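Local coordinates for protein TRNA threonylcarbamoyladenosine dehydratase (Escherichia coli, PDB 4D79) that catalyses the ATP-dependent dehydration of threonylcarbamoyladenosine at position 37 of tRNAs to its cyclic form, and can also accept sulfur from a cysteine desulfurase in vitro, at residues D61-C66 with L83-V88. Residues are numbered along the deposited sequence; the frame is centred on the assembly and turned at random.
Sequences DMDDVC and LAKAEV. With ATP (adenosine-5'-triphosphate), chain K.
Asp63 and Lys85 meet through both backbone and side chain where the loop after strand 56-60 passes the start of helix 85-96. Lys85 N donates to Asp63 O (2.9 Å), and Val65 N to Leu83 O (2.7 Å); the two bonds enclose a single bridge between Asp64 and Ala84, the N-cap residue. Asp63 O accepts a second hydrogen bond from a water that also donates, weakly, to Asp61 O and accepts from Ala86 N, so an amide of the first helical turn, with no earlier helical carbonyl to pair with, is satisfied through solvent.

The Lys85 chain, extended beyond CG, runs alongside Asp63; Lys85 CG packs against Val65 CG2 at 3.8 Å. This reach carries Lys85 NZ to the nucleotide, where it donates to ATP O3' (2.8 Å). Lys85 NZ also lies 2.6 Å from ATP O2B, an oxygen of the beta-phosphate. Gln73 also accepts from NZ, and Asp63 OD2 adds only a long salt bridge to Lys85 NZ at 3.7 Å.

Asp61 holds the ribose by both carboxylate oxygens. Its CG stands anti to the backbone N (chi1 -154°), which turns the carboxylate onto the ribose: Asp61 OD1 accepts from ATP O2' at 2.6 Å and Asp61 OD2 from ATP O3' at 2.7 Å. OD1 is also met from above the carboxylate plane by Asp63 N, closing an Asx turn, while Ile38 N, in what is probably the Rossmann-type glycine-rich loop, donates to OD2. Replacing this aspartate by alanine removes the carboxylate, and would probably leave both ribose hydroxyls without these acceptors, Ile38 N without its mate and the Asx turn without its closing bond. ATP O3' thus both donates a hydrogen bond, to Asp61, and accepts one, from Lys85, which fixes its rotation, while the lysine's positive charge probably offsets the negative charge of the phosphates.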
loop_
_atom_site.group_PDB
_atom_site.type_symbol
_atom_site.label_atom_id
_atom_site.label_comp_id
_atom_site.label_asym_id
_atom_site.label_seq_id
_atom_site.Cartn_x
_atom_site.Cartn_y
_atom_site.Cartn_z
ATOM N N ASP B 61 -15.468 3.125 -13.311
ATOM C CA ASP B 61 -15.871 1.780 -12.907
ATOM C C ASP B 61 -17.393 1.785 -12.818
ATOM O O ASP B 61 -17.974 2.782 -12.409
ATOM C CB ASP B 61 -15.258 1.401 -11.549
ATOM C CG ASP B 61 -15.100 -0.099 -11.347
ATOM O OD1 ASP B 61 -15.970 -0.887 -11.778
ATOM O OD2 ASP B 61 -14.082 -0.492 -10.740
ATOM N N MET B 62 -18.043 0.660 -13.150
ATOM C CA MET B 62 -19.477 0.586 -12.852
ATOM C C MET B 62 -19.807 -0.539 -11.887
ATOM O O MET B 62 -20.995 -0.836 -11.675
ATOM C CB MET B 62 -20.329 0.495 -14.134
ATOM C CG MET B 62 -20.248 -0.744 -14.951
ATOM S SD MET B 62 -21.252 -0.621 -16.461
ATOM C CE MET B 62 -22.749 0.148 -15.857
ATOM N N ASP B 63 -18.810 -1.139 -11.241
ATOM C CA ASP B 63 -19.110 -2.249 -10.345
ATOM C C ASP B 63 -19.460 -1.733 -8.952
ATOM O O ASP B 63 -19.186 -0.581 -8.594
ATOM C CB ASP B 63 -17.932 -3.224 -10.274
ATOM C CG ASP B 63 -18.331 -4.592 -9.737
ATOM O OD1 ASP B 63 -19.546 -4.895 -9.676
ATOM O OD2 ASP B 63 -17.423 -5.369 -9.372
ATOM N N ASP B 64 -20.105 -2.607 -8.183
ATOM C CA ASP B 64 -20.533 -2.340 -6.820
ATOM C C ASP B 64 -19.582 -2.992 -5.819
ATOM O O ASP B 64 -18.939 -4.001 -6.123
ATOM C CB ASP B 64 -21.948 -2.877 -6.589
ATOM C CG ASP B 64 -22.993 -2.200 -7.458
ATOM O OD1 ASP B 64 -22.794 -1.039 -7.873
ATOM O OD2 ASP B 64 -24.036 -2.835 -7.715
ATOM N N VAL B 65 -19.536 -2.430 -4.601
ATOM C CA VAL B 65 -18.748 -2.996 -3.514
ATOM C C VAL B 65 -19.365 -4.321 -3.080
ATOM O O VAL B 65 -20.560 -4.395 -2.770
ATOM C CB VAL B 65 -18.645 -2.004 -2.337
ATOM C CG1 VAL B 65 -17.875 -2.609 -1.180
ATOM C CG2 VAL B 65 -17.961 -0.702 -2.765
ATOM N N CYS B 66 -18.541 -5.375 -3.043
ATOM C CA CYS B 66 -18.961 -6.710 -2.635
ATOM C C CYS B 66 -18.192 -7.141 -1.391
ATOM O O CYS B 66 -17.011 -6.829 -1.243
ATOM C CB CYS B 66 -18.729 -7.748 -3.751
ATOM S SG CYS B 66 -19.656 -7.473 -5.280
ATOM N N LEU B 83 -22.983 -0.441 -2.652
ATOM C CA LEU B 83 -22.832 0.863 -3.279
ATOM C C LEU B 83 -21.852 0.790 -4.455
ATOM O O LEU B 83 -21.005 -0.106 -4.546
ATOM C CB LEU B 83 -22.352 1.875 -2.236
ATOM C CG LEU B 83 -23.244 1.955 -0.995
ATOM C CD1 LEU B 83 -22.682 2.913 0.048
ATOM C CD2 LEU B 83 -24.652 2.354 -1.376
ATOM N N ALA B 84 -21.967 1.761 -5.355
ATOM C CA ALA B 84 -21.057 1.841 -6.492
ATOM C C ALA B 84 -19.644 2.159 -6.013
ATOM O O ALA B 84 -19.423 3.128 -5.277
ATOM C CB ALA B 84 -21.544 2.898 -7.491
ATOM N N LYS B 85 -18.680 1.333 -6.436
ATOM C CA LYS B 85 -17.299 1.505 -6.008
ATOM C C LYS B 85 -16.777 2.904 -6.305
ATOM O O LYS B 85 -16.066 3.502 -5.479
ATOM C CB LYS B 85 -16.384 0.499 -6.697
ATOM C CG LYS B 85 -16.518 -0.899 -6.321
ATOM C CD LYS B 85 -15.548 -1.736 -7.147
ATOM C CE LYS B 85 -15.572 -3.203 -6.685
ATOM N NZ LYS B 85 -14.570 -4.023 -7.384
ATOM N N ALA B 86 -17.022 3.396 -7.531
ATOM C CA ALA B 86 -16.426 4.672 -7.934
ATOM C C ALA B 86 -16.985 5.818 -7.107
ATOM O O ALA B 86 -16.250 6.727 -6.712
ATOM C CB ALA B 86 -16.645 4.922 -9.419
ATOM N N GLU B 87 -18.275 5.755 -6.781
ATOM C CA GLU B 87 -18.888 6.799 -5.971
ATOM C C GLU B 87 -18.395 6.748 -4.523
ATOM O O GLU B 87 -18.195 7.792 -3.901
ATOM C CB GLU B 87 -20.408 6.656 -6.014
ATOM C CG GLU B 87 -21.135 7.863 -5.506
ATOM C CD GLU B 87 -20.805 9.090 -6.325
ATOM O OE1 GLU B 87 -20.862 8.982 -7.567
ATOM O OE2 GLU B 87 -20.451 10.138 -5.739
ATOM N N VAL B 88 -18.261 5.544 -3.945
ATOM C CA VAL B 88 -17.718 5.398 -2.596
ATOM C C VAL B 88 -16.307 5.968 -2.520
ATOM O O VAL B 88 -15.952 6.702 -1.584
ATOM C CB VAL B 88 -17.738 3.912 -2.182
ATOM C CG1 VAL B 88 -16.952 3.686 -0.871
ATOM C CG2 VAL B 88 -19.153 3.430 -2.020
HETATM P PG ATP K . -14.721 -9.629 -8.404
HETATM O O1G ATP K . -14.747 -10.864 -7.536
HETATM O O2G ATP K . -15.845 -8.655 -8.141
HETATM O O3G ATP K . -14.432 -9.911 -9.860
HETATM P PB ATP K . -12.853 -7.497 -8.558
HETATM O O1B ATP K . -12.883 -7.628 -10.065
HETATM O O2B ATP K . -13.426 -6.282 -7.849
HETATM O O3B ATP K . -13.418 -8.846 -7.882
HETATM P PA ATP K . -10.123 -6.834 -8.761
HETATM O O1A ATP K . -9.666 -7.713 -9.921
HETATM O O2A ATP K . -9.160 -6.546 -7.641
HETATM O O3A ATP K . -11.333 -7.621 -8.069
HETATM O "O5'" ATP K . -10.766 -5.441 -9.301
HETATM C "C5'" ATP K . -10.852 -5.070 -10.691
HETATM C "C4'" ATP K . -11.670 -3.806 -10.992
HETATM O "O4'" ATP K . -11.529 -3.349 -12.375
HETATM C "C3'" ATP K . -13.163 -4.018 -10.773
HETATM O "O3'" ATP K . -13.710 -3.063 -9.849
HETATM C "C2'" ATP K . -13.770 -3.827 -12.150
HETATM O "O2'" ATP K . -15.090 -3.307 -12.093
HETATM C "C1'" ATP K . -12.816 -2.874 -12.852
HETATM N N9 ATP K . -13.063 -2.865 -14.328
HETATM C C8 ATP K . -13.127 -3.998 -15.074
HETATM N N7 ATP K . -13.380 -3.740 -16.384
HETATM C C5 ATP K . -13.492 -2.414 -16.493
HETATM C C6 ATP K . -13.739 -1.509 -17.622
HETATM N N6 ATP K . -13.933 -2.027 -18.837
HETATM N N1 ATP K . -13.797 -0.193 -17.407
HETATM C C2 ATP K . -13.631 0.319 -16.166
HETATM N N3 ATP K . -13.399 -0.453 -15.081
HETATM C C4 ATP K . -13.304 -1.819 -15.160
HETATM O O HOH W 1 -18.513 2.033 -9.604
#